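Local coordinates for malonyl CoA-acyl carrier protein transacylase (Synechocystis sp. PCC 6803 substr. Kazusa, PDB 4RR5) that transfers the malonyl group from malonyl-CoA to holo-acyl carrier protein, supplying malonyl-ACP for fatty acid biosynthesis, at residues L21-A34 and V65-K77. Sequence-based numbering, arbitrary orientation.
Sequences LLSTAIAKEKYQQA and VIEAILADLLRDK
A nearly antiparallel helix pair in the acyl transferase domain, away from the active site, brings residues 25-34 against 65-76, their axes 9.4 Å apart at an angle of 149°. Ile69 is the central residue, lying where Ala27 lets the backbones come close. Its two ends part: CG2 rests on Ala27 CB, 3.7 Å away, and also meets Leu21 CD1, while CD1 sits over one face of the Tyr31 ring, 3.6 Å from the centroid in a CH-pi contact, displaced somewhat toward the rim. Ile66 CG1 comes to the edge of that ring near its hydroxyl, which is hydrogen-bonded to the carbonyl of Gly18. Further along, Ala34 CB meets Val65 CG2 at 3.6 Å, and Leu107 of helix 103-119 covers both residues.

Toward the start of helix 25-34, Ile26 makes a knobs-into-holes contact among Ile69, Asp72, Leu73 and Asp76; its CD1 reaches Asp76 CB. Thr24 is the N-cap here. With chi1 at 71°, OG1 sits between its own N and C, where it accepts from Ala27 N (3.1 Å) and donates to Leu21 O, a carbonyl that also takes Thr24 N. The side chain meets Leu73 tip to tip, OG1 lying 3.7 Å from Leu73 CD2. A valine in its place would probably leave Ala27 N without its capping acceptor and cost Leu21 O one of two donors, weakening the hold on the turn that leads into the helix.

On the flank, Lys30 lays CB against Ile69 CG1, and bends at chi2 and chi4 bring NZ to Asp72 OD2 at 2.8 Å, a salt bridge that meets the oxygen nearly end-on to its C-O bond. Tyr96 OH hydrogen-bonds to the same OD2, giving this carboxylate oxygen two polar partners.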
ATOM      1  N   LEU A  21     -18.999  -0.126  -7.870  1.00 25.48           N
ATOM      2  CA  LEU A  21     -19.235  -1.109  -6.807  1.00 23.41           C
ATOM      3  C   LEU A  21     -20.532  -0.836  -6.070  1.00 22.43           C
ATOM      4  O   LEU A  21     -21.075  -1.714  -5.403  1.00 20.94           O
ATOM      5  CB  LEU A  21     -18.083  -1.108  -5.814  1.00 23.17           C
ATOM      6  CG  LEU A  21     -16.712  -1.404  -6.416  1.00 24.82           C
ATOM      7  CD1 LEU A  21     -15.660  -1.286  -5.335  1.00 16.99           C
ATOM      8  CD2 LEU A  21     -16.700  -2.796  -7.080  1.00 21.78           C
ATOM      9  N   LEU A  22     -21.017   0.389  -6.237  1.00 23.36           N
ATOM     10  CA  LEU A  22     -22.122   0.971  -5.480  1.00 22.70           C
ATOM     11  C   LEU A  22     -23.480   0.252  -5.630  1.00 22.42           C
ATOM     12  O   LEU A  22     -24.383   0.419  -4.818  1.00 22.88           O
ATOM     13  CB  LEU A  22     -22.251   2.435  -5.901  1.00 19.72           C
ATOM     14  CG  LEU A  22     -23.150   3.363  -5.094  1.00 29.38           C
ATOM     15  CD1 LEU A  22     -22.978   3.143  -3.586  1.00 23.61           C
ATOM     16  CD2 LEU A  22     -22.818   4.813  -5.491  1.00 23.90           C
ATOM     17  N   SER A  23     -23.627  -0.552  -6.668  1.00 20.37           N
ATOM     18  CA  SER A  23     -24.857  -1.295  -6.837  1.00 22.23           C
ATOM     19  C   SER A  23     -24.905  -2.540  -5.929  1.00 23.66           C
ATOM     20  O   SER A  23     -25.961  -3.146  -5.765  1.00 26.65           O
ATOM     21  CB  SER A  23     -25.026  -1.678  -8.310  1.00 25.37           C
ATOM     22  OG  SER A  23     -23.891  -2.387  -8.785  1.00 23.73           O
ATOM     23  N   THR A  24     -23.775  -2.922  -5.335  1.00 21.23           N
ATOM     24  CA  THR A  24     -23.776  -4.011  -4.353  1.00 23.45           C
ATOM     25  C   THR A  24     -24.199  -3.485  -2.962  1.00 22.27           C
ATOM     26  O   THR A  24     -23.863  -2.357  -2.571  1.00 19.08           O
ATOM     27  CB  THR A  24     -22.375  -4.720  -4.246  1.00 27.02           C
ATOM     28  OG1 THR A  24     -21.418  -3.855  -3.611  1.00 22.81           O
ATOM     29  CG2 THR A  24     -21.842  -5.124  -5.623  1.00 18.30           C
ATOM     30  N   ALA A  25     -24.949  -4.298  -2.231  1.00 20.24           N
ATOM     31  CA  ALA A  25     -25.373  -3.943  -0.881  1.00 22.77           C
ATOM     32  C   ALA A  25     -24.170  -3.751   0.043  1.00 24.80           C
ATOM     33  O   ALA A  25     -24.137  -2.821   0.859  1.00 23.82           O
ATOM     34  CB  ALA A  25     -26.304  -5.012  -0.321  1.00 21.00           C
ATOM     35  N   ILE A  26     -23.183  -4.636  -0.101  1.00 25.25           N
ATOM     36  CA  ILE A  26     -21.958  -4.592   0.697  1.00 24.91           C
ATOM     37  C   ILE A  26     -21.237  -3.251   0.540  1.00 22.35           C
ATOM     38  O   ILE A  26     -20.893  -2.617   1.533  1.00 25.09           O
ATOM     39  CB  ILE A  26     -21.026  -5.770   0.330  1.00 23.31           C
ATOM     40  CG1 ILE A  26     -21.431  -7.009   1.142  1.00 17.69           C
ATOM     41  CG2 ILE A  26     -19.541  -5.396   0.548  1.00 23.77           C
ATOM     42  CD1 ILE A  26     -20.882  -8.332   0.636  1.00 15.75           C
ATOM     43  N   ALA A  27     -21.063  -2.796  -0.698  1.00 22.71           N
ATOM     44  CA  ALA A  27     -20.435  -1.499  -0.958  1.00 20.78           C
ATOM     45  C   ALA A  27     -21.264  -0.334  -0.436  1.00 24.12           C
ATOM     46  O   ALA A  27     -20.708   0.592   0.159  1.00 23.86           O
ATOM     47  CB  ALA A  27     -20.173  -1.311  -2.452  1.00 18.01           C
ATOM     48  N   LYS A  28     -22.577  -0.366  -0.677  1.00 24.22           N
ATOM     49  CA  LYS A  28     -23.458   0.727  -0.260  1.00 23.78           C
ATOM     50  C   LYS A  28     -23.269   0.967   1.231  1.00 25.65           C
ATOM     51  O   LYS A  28     -22.959   2.080   1.668  1.00 24.96           O
ATOM     52  CB  LYS A  28     -24.921   0.403  -0.581  1.00 25.12           C
ATOM     53  CG  LYS A  28     -25.933   1.539  -0.323  1.00 33.90           C
ATOM     54  CD  LYS A  28     -27.371   1.077  -0.633  1.00 35.05           C
ATOM     55  CE  LYS A  28     -28.402   2.192  -0.501  1.00 39.71           C
ATOM     56  NZ  LYS A  28     -29.813   1.701  -0.758  1.00 45.22           N
ATOM     57  N   GLU A  29     -23.419  -0.114   1.989  1.00 25.97           N
ATOM     58  CA  GLU A  29     -23.277  -0.117   3.433  1.00 22.06           C
ATOM     59  C   GLU A  29     -21.925   0.451   3.893  1.00 23.73           C
ATOM     60  O   GLU A  29     -21.875   1.451   4.610  1.00 26.69           O
ATOM     61  CB  GLU A  29     -23.488  -1.550   3.936  1.00 26.34           C
ATOM     62  CG  GLU A  29     -23.051  -1.835   5.361  1.00 32.20           C
ATOM     63  CD  GLU A  29     -23.125  -3.324   5.707  1.00 44.13           C
ATOM     64  OE1 GLU A  29     -23.750  -4.103   4.949  1.00 44.14           O
ATOM     65  OE2 GLU A  29     -22.552  -3.722   6.746  1.00 56.54           O
ATOM     66  N   LYS A  30     -20.828  -0.154   3.461  1.00 23.76           N
ATOM     67  CA  LYS A  30     -19.514   0.309   3.900  1.00 26.89           C
ATOM     68  C   LYS A  30     -19.204   1.755   3.501  1.00 24.91           C
ATOM     69  O   LYS A  30     -18.533   2.473   4.244  1.00 24.75           O
ATOM     70  CB  LYS A  30     -18.425  -0.615   3.372  1.00 23.98           C
ATOM     71  CG  LYS A  30     -18.444  -1.936   4.048  1.00 24.63           C
ATOM     72  CD  LYS A  30     -17.060  -2.508   4.152  1.00 30.39           C
ATOM     73  CE  LYS A  30     -17.060  -3.599   5.206  1.00 30.06           C
ATOM     74  NZ  LYS A  30     -18.205  -4.528   4.953  1.00 37.17           N
ATOM     75  N   TYR A  31     -19.694   2.180   2.345  1.00 20.57           N
ATOM     76  CA  TYR A  31     -19.555   3.573   1.949  1.00 23.74           C
ATOM     77  C   TYR A  31     -20.231   4.483   2.951  1.00 23.38           C
ATOM     78  O   TYR A  31     -19.715   5.553   3.249  1.00 23.92           O
ATOM     79  CB  TYR A  31     -20.142   3.824   0.549  1.00 21.69           C
ATOM     80  CG  TYR A  31     -19.214   3.444  -0.590  1.00 20.97           C
ATOM     81  CD1 TYR A  31     -17.838   3.616  -0.476  1.00 16.72           C
ATOM     82  CD2 TYR A  31     -19.715   2.893  -1.773  1.00 19.77           C
ATOM     83  CE1 TYR A  31     -16.987   3.263  -1.512  1.00 21.94           C
ATOM     84  CE2 TYR A  31     -18.868   2.534  -2.819  1.00 20.58           C
ATOM     85  CZ  TYR A  31     -17.500   2.720  -2.684  1.00 22.61           C
ATOM     86  OH  TYR A  31     -16.638   2.357  -3.709  1.00 19.96           O
ATOM     87  N   GLN A  32     -21.387   4.060   3.461  1.00 28.02           N
ATOM     88  CA  GLN A  32     -22.141   4.877   4.419  1.00 29.95           C
ATOM     89  C   GLN A  32     -21.426   4.905   5.757  1.00 29.54           C
ATOM     90  O   GLN A  32     -21.331   5.958   6.384  1.00 30.16           O
ATOM     91  CB  GLN A  32     -23.576   4.363   4.586  1.00 31.16           C
ATOM     92  CG  GLN A  32     -24.515   4.806   3.465  1.00 34.76           C
ATOM     93  CD  GLN A  32     -25.810   3.996   3.398  1.00 43.76           C
ATOM     94  OE1 GLN A  32     -26.094   3.160   4.265  1.00 49.25           O
ATOM     95  NE2 GLN A  32     -26.601   4.241   2.360  1.00 41.10           N
ATOM     96  N   GLN A  33     -20.920   3.747   6.181  1.00 27.05           N
ATOM     97  CA  GLN A  33     -20.030   3.671   7.333  1.00 27.33           C
ATOM     98  C   GLN A  33     -18.822   4.583   7.179  1.00 32.80           C
ATOM     99  O   GLN A  33     -18.465   5.301   8.112  1.00 32.92           O
ATOM    100  CB  GLN A  33     -19.535   2.251   7.552  1.00 29.40           C
ATOM    101  CG  GLN A  33     -20.588   1.259   7.920  1.00 31.43           C
ATOM    102  CD  GLN A  33     -19.979  -0.097   8.198  1.00 39.17           C
ATOM    103  OE1 GLN A  33     -20.424  -1.116   7.660  1.00 36.57           O
ATOM    104  NE2 GLN A  33     -18.941  -0.115   9.038  1.00 36.98           N
ATOM    105  N   ALA A  34     -18.169   4.537   6.019  1.00 23.50           N
ATOM    106  CA  ALA A  34     -17.019   5.400   5.800  1.00 24.80           C
ATOM    107  C   ALA A  34     -17.433   6.862   5.877  1.00 28.47           C
ATOM    108  O   ALA A  34     -16.684   7.694   6.387  1.00 30.98           O
ATOM    109  CB  ALA A  34     -16.358   5.105   4.469  1.00 24.57           C
ATOM    110  N   VAL A  65     -11.085   2.031   1.840  1.00 19.01           N
ATOM    111  CA  VAL A  65     -12.505   1.720   1.872  1.00 19.86           C
ATOM    112  C   VAL A  65     -12.881   0.847   0.671  1.00 20.28           C
ATOM    113  O   VAL A  65     -13.627  -0.131   0.793  1.00 19.65           O
ATOM    114  CB  VAL A  65     -13.360   3.018   1.891  1.00 26.82           C
ATOM    115  CG1 VAL A  65     -14.832   2.713   1.585  1.00 22.22           C
ATOM    116  CG2 VAL A  65     -13.213   3.739   3.226  1.00 17.58           C
ATOM    117  N   ILE A  66     -12.345   1.198  -0.492  1.00 18.39           N
ATOM    118  CA  ILE A  66     -12.635   0.462  -1.716  1.00 21.42           C
ATOM    119  C   ILE A  66     -12.045  -0.947  -1.673  1.00 19.41           C
ATOM    120  O   ILE A  66     -12.719  -1.926  -2.026  1.00 17.41           O
ATOM    121  CB  ILE A  66     -12.109   1.219  -2.957  1.00 19.36           C
ATOM    122  CG1 ILE A  66     -12.995   2.437  -3.216  1.00 16.68           C
ATOM    123  CG2 ILE A  66     -12.059   0.297  -4.175  1.00 15.74           C
ATOM    124  CD1 ILE A  66     -12.393   3.436  -4.166  1.00 20.25           C
ATOM    125  N   GLU A  67     -10.796  -1.042  -1.227  1.00 18.05           N
ATOM    126  CA  GLU A  67     -10.131  -2.324  -1.077  1.00 16.14           C
ATOM    127  C   GLU A  67     -10.841  -3.239  -0.071  1.00 17.43           C
ATOM    128  O   GLU A  67     -11.037  -4.429  -0.345  1.00 17.99           O
ATOM    129  CB  GLU A  67      -8.666  -2.100  -0.697  1.00 17.68           C
ATOM    130  CG  GLU A  67      -7.813  -1.698  -1.913  1.00 18.26           C
ATOM    131  CD  GLU A  67      -6.439  -1.150  -1.567  1.00 18.55           C
ATOM    132  OE1 GLU A  67      -6.048  -1.159  -0.379  1.00 19.66           O
ATOM    133  OE2 GLU A  67      -5.738  -0.715  -2.503  1.00 16.11           O
ATOM    134  N   ALA A  68     -11.252  -2.700   1.077  1.00 17.90           N
ATOM    135  CA  ALA A  68     -12.063  -3.474   2.026  1.00 19.01           C
ATOM    136  C   ALA A  68     -13.389  -3.914   1.391  1.00 21.18           C
ATOM    137  O   ALA A  68     -13.848  -5.022   1.619  1.00 25.43           O
ATOM    138  CB  ALA A  68     -12.321  -2.680   3.286  1.00 16.57           C
ATOM    139  N   ILE A  69     -13.991  -3.059   0.572  1.00 19.61           N
ATOM    140  CA  ILE A  69     -15.220  -3.436  -0.123  1.00 17.88           C
ATOM    141  C   ILE A  69     -14.953  -4.572  -1.106  1.00 19.75           C
ATOM    142  O   ILE A  69     -15.674  -5.563  -1.127  1.00 21.82           O
ATOM    143  CB  ILE A  69     -15.857  -2.222  -0.853  1.00 21.02           C
ATOM    144  CG1 ILE A  69     -16.630  -1.361   0.151  1.00 17.88           C
ATOM    145  CG2 ILE A  69     -16.780  -2.671  -1.994  1.00 17.35           C
ATOM    146  CD1 ILE A  69     -16.944  -0.004  -0.337  1.00 18.94           C
ATOM    147  N   LEU A  70     -13.900  -4.445  -1.901  1.00 21.14           N
ATOM    148  CA  LEU A  70     -13.518  -5.515  -2.822  1.00 20.28           C
ATOM    149  C   LEU A  70     -13.237  -6.844  -2.110  1.00 27.80           C
ATOM    150  O   LEU A  70     -13.658  -7.909  -2.583  1.00 27.41           O
ATOM    151  CB  LEU A  70     -12.302  -5.092  -3.640  1.00 21.10           C
ATOM    152  CG  LEU A  70     -12.679  -4.124  -4.754  1.00 20.87           C
ATOM    153  CD1 LEU A  70     -11.423  -3.512  -5.361  1.00 22.67           C
ATOM    154  CD2 LEU A  70     -13.546  -4.830  -5.807  1.00 17.94           C
ATOM    155  N   ALA A  71     -12.549  -6.787  -0.969  1.00 24.75           N
ATOM    156  CA  ALA A  71     -12.275  -7.994  -0.199  1.00 21.92           C
ATOM    157  C   ALA A  71     -13.563  -8.694   0.236  1.00 25.58           C
ATOM    158  O   ALA A  71     -13.677  -9.924   0.171  1.00 25.46           O
ATOM    159  CB  ALA A  71     -11.429  -7.661   1.012  1.00 22.46           C
ATOM    160  N   ASP A  72     -14.532  -7.915   0.697  1.00 25.45           N
ATOM    161  CA  ASP A  72     -15.782  -8.499   1.148  1.00 22.71           C
ATOM    162  C   ASP A  72     -16.611  -9.000  -0.029  1.00 24.44           C
ATOM    163  O   ASP A  72     -17.324  -9.990   0.091  1.00 27.05           O
ATOM    164  CB  ASP A  72     -16.572  -7.496   1.965  1.00 22.27           C
ATOM    165  CG  ASP A  72     -15.910  -7.195   3.275  1.00 29.23           C
ATOM    166  OD1 ASP A  72     -15.026  -7.972   3.678  1.00 35.53           O
ATOM    167  OD2 ASP A  72     -16.267  -6.195   3.912  1.00 30.82           O
ATOM    168  N   LEU A  73     -16.516  -8.320  -1.168  1.00 24.44           N
ATOM    169  CA  LEU A  73     -17.216  -8.770  -2.366  1.00 25.54           C
ATOM    170  C   LEU A  73     -16.671 -10.123  -2.835  1.00 27.47           C
ATOM    171  O   LEU A  73     -17.440 -11.015  -3.188  1.00 25.77           O
ATOM    172  CB  LEU A  73     -17.109  -7.728  -3.474  1.00 22.59           C
ATOM    173  CG  LEU A  73     -17.984  -6.503  -3.213  1.00 20.84           C
ATOM    174  CD1 LEU A  73     -17.731  -5.446  -4.268  1.00 20.22           C
ATOM    175  CD2 LEU A  73     -19.448  -6.907  -3.163  1.00 17.88           C
ATOM    176  N   LEU A  74     -15.346 -10.259  -2.814  1.00 26.24           N
ATOM    177  CA  LEU A  74     -14.675 -11.524  -3.095  1.00 26.62           C
ATOM    178  C   LEU A  74     -15.131 -12.636  -2.147  1.00 28.88           C
ATOM    179  O   LEU A  74     -15.464 -13.741  -2.583  1.00 28.36           O
ATOM    180  CB  LEU A  74     -13.162 -11.341  -3.005  1.00 22.57           C
ATOM    181  CG  LEU A  74     -12.594 -10.683  -4.251  1.00 29.79           C
ATOM    182  CD1 LEU A  74     -11.193 -10.104  -4.003  1.00 30.33           C
ATOM    183  CD2 LEU A  74     -12.607 -11.688  -5.411  1.00 25.48           C
ATOM    184  N   ARG A  75     -15.161 -12.328  -0.855  1.00 27.75           N
ATOM    185  CA  ARG A  75     -15.650 -13.275   0.138  1.00 29.85           C
ATOM    186  C   ARG A  75     -17.071 -13.722  -0.163  1.00 35.94           C
ATOM    187  O   ARG A  75     -17.356 -14.919  -0.190  1.00 43.39           O
ATOM    188  CB  ARG A  75     -15.565 -12.680   1.540  1.00 24.16           C
ATOM    189  CG  ARG A  75     -14.124 -12.599   2.046  1.00 27.47           C
ATOM    190  CD  ARG A  75     -14.040 -12.449   3.553  1.00 25.67           C
ATOM    191  NE  ARG A  75     -12.652 -12.439   3.995  1.00 32.81           N
ATOM    192  CZ  ARG A  75     -11.887 -13.525   4.088  1.00 31.47           C
ATOM    193  NH1 ARG A  75     -12.368 -14.723   3.776  1.00 31.75           N
ATOM    194  NH2 ARG A  75     -10.634 -13.409   4.492  1.00 29.51           N
ATOM    195  N   ASP A  76     -17.952 -12.765  -0.424  1.00 35.43           N
ATOM    196  CA  ASP A  76     -19.337 -13.070  -0.750  1.00 33.70           C
ATOM    197  C   ASP A  76     -19.471 -14.020  -1.946  1.00 34.60           C
ATOM    198  O   ASP A  76     -20.352 -14.881  -1.959  1.00 39.40           O
ATOM    199  CB  ASP A  76     -20.104 -11.780  -1.023  1.00 35.94           C
ATOM    200  CG  ASP A  76     -21.597 -11.946  -0.838  1.00 36.12           C
ATOM    201  OD1 ASP A  76     -22.025 -12.174   0.317  1.00 29.28           O
ATOM    202  OD2 ASP A  76     -22.333 -11.850  -1.845  1.00 33.44           O
ATOM    203  N   LYS A  77     -18.600 -13.879  -2.940  1.00 32.83           N
ATOM    204  CA  LYS A  77     -18.590 -14.797  -4.078  1.00 29.05           C
ATOM    205  C   LYS A  77     -17.993 -16.165  -3.718  1.00 35.88           C
ATOM    206  O   LYS A  77     -17.947 -17.064  -4.549  1.00 34.92           O
ATOM    207  CB  LYS A  77     -17.817 -14.200  -5.247  1.00 29.58           C
ATOM    208  CG  LYS A  77     -18.391 -12.909  -5.792  1.00 33.84           C
ATOM    209  CD  LYS A  77     -17.890 -12.630  -7.213  1.00 40.63           C
ATOM    210  CE  LYS A  77     -18.387 -13.676  -8.213  1.00 42.73           C
ATOM    211  NZ  LYS A  77     -19.298 -13.082  -9.239  1.00 39.93           N
TER